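Local coordinates for IroE protein (Escherichia coli, PDB 2GZS) that hydrolyses the trilactone siderophore enterobactin and its glucosylated salmochelin forms, preferring the iron-free molecules and usually cutting once to give linear trimers, at residues R90-T95 / S117-Q122. Residues are numbered along the deposited sequence; the frame is centred on the assembly and turned at random.
Sequences RAYDYT and SNNFRQ. With DFP (diisopropyl phosphonate), chain B.
F120 carries its ring anti to the backbone N (chi1 176°), and Y94 swings its own anti to the carbonyl carbon (chi1 -61°); these rotations let the two side chains cross obliquely. CE1 of Y94 lies 3.7 Å from CE2 of F120, the planes inclined at 45°. D93 lays its CB off-centre over the F120 ring, 4.2 Å from the centroid, in a CH-pi contact, with its carboxylate nearly parallel to that ring. R25, Y27 and Y79 hold the D93 oxygens, so the buried charge is paired. The backbones meet at the start of helix 117-132: S117 N donates to T95 O (3.1 Å), while S117 CA makes a C-H...O contact of 3.1 Å with D93 O. Toward solvent, one water bridges Y92 OH and N119 OD1. An alanine in place of F120 would probably open a gap beside Y94 and D93 CB. R90, one turn before Y94, reaches from helix 87-93 and its NH1 donates to O3P of the diisopropyl phosphonate (2.8 Å), so the packing adjoins the active site. Y94 OH bonds to D50 N, and D50 also salt-bridges R90. Strand 73-79 backs the contact through Y79 and V77, and helix 150-161, which follows the active-site serine S149, probably the nucleophile as in other alpha/beta-hydrolases, flanks it with Y150 against R90 and T95 and D157 bonded to S117.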
ATOM      1  N   ARG A  90      -0.676  13.449  -3.761  1.00  9.45           N
ATOM      2  CA  ARG A  90      -1.229  12.289  -3.108  1.00  9.67           C
ATOM      3  C   ARG A  90      -2.680  12.474  -2.623  1.00  8.83           C
ATOM      4  O   ARG A  90      -3.468  11.553  -2.589  1.00 10.72           O
ATOM      5  CB  ARG A  90      -0.285  11.875  -1.958  1.00 11.78           C
ATOM      6  CG  ARG A  90      -0.421  12.772  -0.734  1.00 10.41           C
ATOM      7  CD  ARG A  90       0.747  12.500   0.236  1.00  9.51           C
ATOM      8  NE  ARG A  90       0.484  11.281   0.970  1.00  9.47           N
ATOM      9  CZ  ARG A  90      -0.308  11.018   1.984  1.00 10.90           C
ATOM     10  NH1 ARG A  90      -1.005  12.125   2.411  1.00 11.16           N
ATOM     11  NH2 ARG A  90      -0.449   9.854   2.559  1.00  9.76           N
ATOM     12  N   ALA A  91      -2.974  13.752  -2.251  1.00 10.06           N
ATOM     13  CA  ALA A  91      -4.363  14.017  -1.842  1.00 11.48           C
ATOM     14  C   ALA A  91      -5.352  13.770  -3.005  1.00 10.16           C
ATOM     15  O   ALA A  91      -6.433  13.375  -2.662  1.00 11.37           O
ATOM     16  CB  ALA A  91      -4.526  15.475  -1.430  1.00 11.45           C
ATOM     17  N   TYR A  92      -4.860  13.989  -4.209  1.00  8.91           N
ATOM     18  CA  TYR A  92      -5.705  13.684  -5.386  1.00  9.82           C
ATOM     19  C   TYR A  92      -5.713  12.187  -5.693  1.00 11.26           C
ATOM     20  O   TYR A  92      -6.733  11.535  -5.799  1.00 10.18           O
ATOM     21  CB  TYR A  92      -5.215  14.475  -6.592  1.00 10.04           C
ATOM     22  CG  TYR A  92      -6.235  14.300  -7.730  1.00 12.04           C
ATOM     23  CD1 TYR A  92      -7.533  14.794  -7.674  1.00 14.25           C
ATOM     24  CD2 TYR A  92      -5.882  13.615  -8.867  1.00 10.85           C
ATOM     25  CE1 TYR A  92      -8.435  14.596  -8.751  1.00 11.26           C
ATOM     26  CE2 TYR A  92      -6.720  13.384  -9.939  1.00 11.41           C
ATOM     27  CZ  TYR A  92      -8.000  13.891  -9.846  1.00 11.62           C
ATOM     28  OH  TYR A  92      -8.856  13.679 -10.919  1.00 12.80           O
ATOM     29  N   ASP A  93      -4.450  11.667  -5.855  1.00  8.65           N
ATOM     30  CA  ASP A  93      -4.387  10.279  -6.350  1.00  8.09           C
ATOM     31  C   ASP A  93      -4.929   9.229  -5.453  1.00  7.60           C
ATOM     32  O   ASP A  93      -5.375   8.156  -5.883  1.00  8.92           O
ATOM     33  CB  ASP A  93      -2.909   9.933  -6.605  1.00  8.58           C
ATOM     34  CG  ASP A  93      -2.277  10.558  -7.819  1.00 10.67           C
ATOM     35  OD1 ASP A  93      -3.045  10.920  -8.751  1.00 11.63           O
ATOM     36  OD2 ASP A  93      -1.046  10.697  -7.877  1.00 10.27           O
ATOM     37  N   TYR A  94      -4.877   9.486  -4.090  1.00  8.48           N
ATOM     38  CA  TYR A  94      -5.194   8.414  -3.150  1.00  8.26           C
ATOM     39  C   TYR A  94      -6.614   8.413  -2.654  1.00  9.21           C
ATOM     40  O   TYR A  94      -7.059   7.468  -1.958  1.00 11.51           O
ATOM     41  CB  TYR A  94      -4.250   8.463  -1.930  1.00  8.83           C
ATOM     42  CG  TYR A  94      -2.769   8.275  -2.253  1.00  8.53           C
ATOM     43  CD1 TYR A  94      -2.279   7.961  -3.509  1.00  9.10           C
ATOM     44  CD2 TYR A  94      -1.863   8.431  -1.200  1.00 10.16           C
ATOM     45  CE1 TYR A  94      -0.896   7.802  -3.741  1.00  9.69           C
ATOM     46  CE2 TYR A  94      -0.497   8.284  -1.409  1.00 10.79           C
ATOM     47  CZ  TYR A  94      -0.036   7.972  -2.680  1.00  9.81           C
ATOM     48  OH  TYR A  94       1.331   7.829  -2.892  1.00 10.21           O
ATOM     49  N   THR A  95      -7.353   9.474  -3.030  1.00  9.78           N
ATOM     50  CA  THR A  95      -8.663   9.593  -2.413  1.00 10.62           C
ATOM     51  C   THR A  95      -9.834   9.273  -3.343  1.00  9.93           C
ATOM     52  O   THR A  95      -9.823   9.636  -4.521  1.00 11.56           O
ATOM     53  CB  THR A  95      -8.901  11.040  -1.897  1.00 14.25           C
ATOM     54  OG1 THR A  95      -8.650  11.947  -2.989  1.00 13.25           O
ATOM     55  CG2 THR A  95      -8.033  11.364  -0.691  1.00 14.63           C
ATOM     56  N   SER A 117      -8.612   8.513  -7.107  1.00  8.65           N
ATOM     57  CA  SER A 117      -8.181   7.130  -6.858  1.00  9.29           C
ATOM     58  C   SER A 117      -8.421   6.255  -8.062  1.00 12.43           C
ATOM     59  O   SER A 117      -7.600   5.404  -8.332  1.00 10.61           O
ATOM     60  CB  SER A 117      -8.847   6.520  -5.611  1.00 12.70           C
ATOM     61  OG  SER A 117     -10.248   6.557  -5.760  1.00 13.87           O
ATOM     62  N   ASN A 118      -9.537   6.357  -8.795  1.00 10.97           N
ATOM     63  CA  ASN A 118      -9.719   5.367  -9.879  1.00 10.12           C
ATOM     64  C   ASN A 118      -8.736   5.621 -10.978  1.00 11.36           C
ATOM     65  O   ASN A 118      -8.231   4.624 -11.567  1.00 13.36           O
ATOM     66  CB  ASN A 118     -11.150   5.462 -10.364  1.00 11.70           C
ATOM     67  CG  ASN A 118     -12.178   4.943  -9.404  1.00 20.79           C
ATOM     68  OD1 ASN A 118     -11.911   4.221  -8.449  1.00 31.37           O
ATOM     69  ND2 ASN A 118     -13.449   5.256  -9.684  1.00 29.98           N
ATOM     70  N   ASN A 119      -8.408   6.866 -11.287  1.00 10.45           N
ATOM     71  CA  ASN A 119      -7.422   7.079 -12.372  1.00 11.34           C
ATOM     72  C   ASN A 119      -6.036   6.662 -11.922  1.00 13.66           C
ATOM     73  O   ASN A 119      -5.279   6.166 -12.763  1.00 12.26           O
ATOM     74  CB  ASN A 119      -7.362   8.554 -12.780  1.00 13.63           C
ATOM     75  CG  ASN A 119      -8.687   9.187 -13.184  1.00 21.86           C
ATOM     76  OD1 ASN A 119      -9.085  10.166 -12.566  1.00 40.43           O
ATOM     77  ND2 ASN A 119      -9.320   8.655 -14.193  1.00 25.52           N
ATOM     78  N   PHE A 120      -5.729   6.845 -10.622  1.00 10.54           N
ATOM     79  CA  PHE A 120      -4.396   6.419 -10.143  1.00  9.16           C
ATOM     80  C   PHE A 120      -4.367   4.886 -10.151  1.00 11.05           C
ATOM     81  O   PHE A 120      -3.306   4.335 -10.534  1.00 10.67           O
ATOM     82  CB  PHE A 120      -4.174   6.997  -8.750  1.00  8.54           C
ATOM     83  CG  PHE A 120      -2.837   6.517  -8.145  1.00 10.93           C
ATOM     84  CD1 PHE A 120      -1.630   6.787  -8.774  1.00  9.85           C
ATOM     85  CD2 PHE A 120      -2.874   5.788  -6.952  1.00 10.82           C
ATOM     86  CE1 PHE A 120      -0.425   6.343  -8.199  1.00 11.30           C
ATOM     87  CE2 PHE A 120      -1.665   5.320  -6.430  1.00 11.00           C
ATOM     88  CZ  PHE A 120      -0.447   5.566  -7.050  1.00 10.16           C
ATOM     89  N   ARG A 121      -5.419   4.204  -9.778  1.00  9.11           N
ATOM     90  CA  ARG A 121      -5.430   2.734  -9.823  1.00  9.02           C
ATOM     91  C   ARG A 121      -5.254   2.288 -11.274  1.00 13.05           C
ATOM     92  O   ARG A 121      -4.554   1.290 -11.472  1.00 12.20           O
ATOM     93  CB  ARG A 121      -6.688   2.171  -9.190  1.00 12.68           C
ATOM     94  CG  ARG A 121      -6.587   0.622  -9.092  1.00 16.71           C
ATOM     95  CD  ARG A 121      -7.529   0.060  -7.998  1.00 23.65           C
ATOM     96  NE  ARG A 121      -8.741   0.810  -8.009  1.00 26.39           N
ATOM     97  CZ  ARG A 121      -9.226   1.720  -7.147  1.00 17.61           C
ATOM     98  NH1 ARG A 121     -10.395   2.237  -7.528  1.00 19.39           N
ATOM     99  NH2 ARG A 121      -8.664   2.126  -6.022  1.00 16.23           N
ATOM    100  N   GLN A 122      -5.869   2.940 -12.266  1.00 11.34           N
ATOM    101  CA  GLN A 122      -5.652   2.489 -13.659  1.00 14.22           C
ATOM    102  C   GLN A 122      -4.212   2.679 -14.004  1.00 11.61           C
ATOM    103  O   GLN A 122      -3.593   1.817 -14.660  1.00 12.38           O
ATOM    104  CB  GLN A 122      -6.563   3.377 -14.548  1.00 15.61           C
ATOM    105  CG  GLN A 122      -6.216   3.272 -16.034  1.00 26.48           C
ATOM    106  CD  GLN A 122      -7.366   2.723 -16.862  1.00 48.25           C
ATOM    107  OE1 GLN A 122      -7.132   2.210 -17.966  1.00 35.51           O
ATOM    108  NE2 GLN A 122      -8.547   2.885 -16.254  1.00 35.96           N
TER
HETATM  109  C1  DFP B1189      -1.531  11.970   8.392  1.00 23.69           C
HETATM  110  C2  DFP B1189      -1.537  13.486   8.607  1.00 27.12           C
HETATM  111  C3  DFP B1189      -0.245  11.317   8.875  1.00 29.44           C
HETATM  112  C1' DFP B1189      -5.178  12.613   5.800  1.00 18.54           C
HETATM  113  C2' DFP B1189      -6.190  11.561   6.150  1.00 26.22           C
HETATM  114  C3' DFP B1189      -5.709  13.980   6.349  1.00 29.73           C
HETATM  115  P   DFP B1189      -2.847  11.368   6.117  1.00 13.37           P
HETATM  116  O1P DFP B1189      -1.595  11.810   6.940  1.00 17.13           O
HETATM  117  O2P DFP B1189      -3.992  12.378   6.519  1.00 14.24           O
HETATM  118  O3P DFP B1189      -2.593  11.340   4.618  1.00 12.17           O
HETATM  119  O   HOH W   1      -7.862  12.488 -13.362  1.00 32.00           O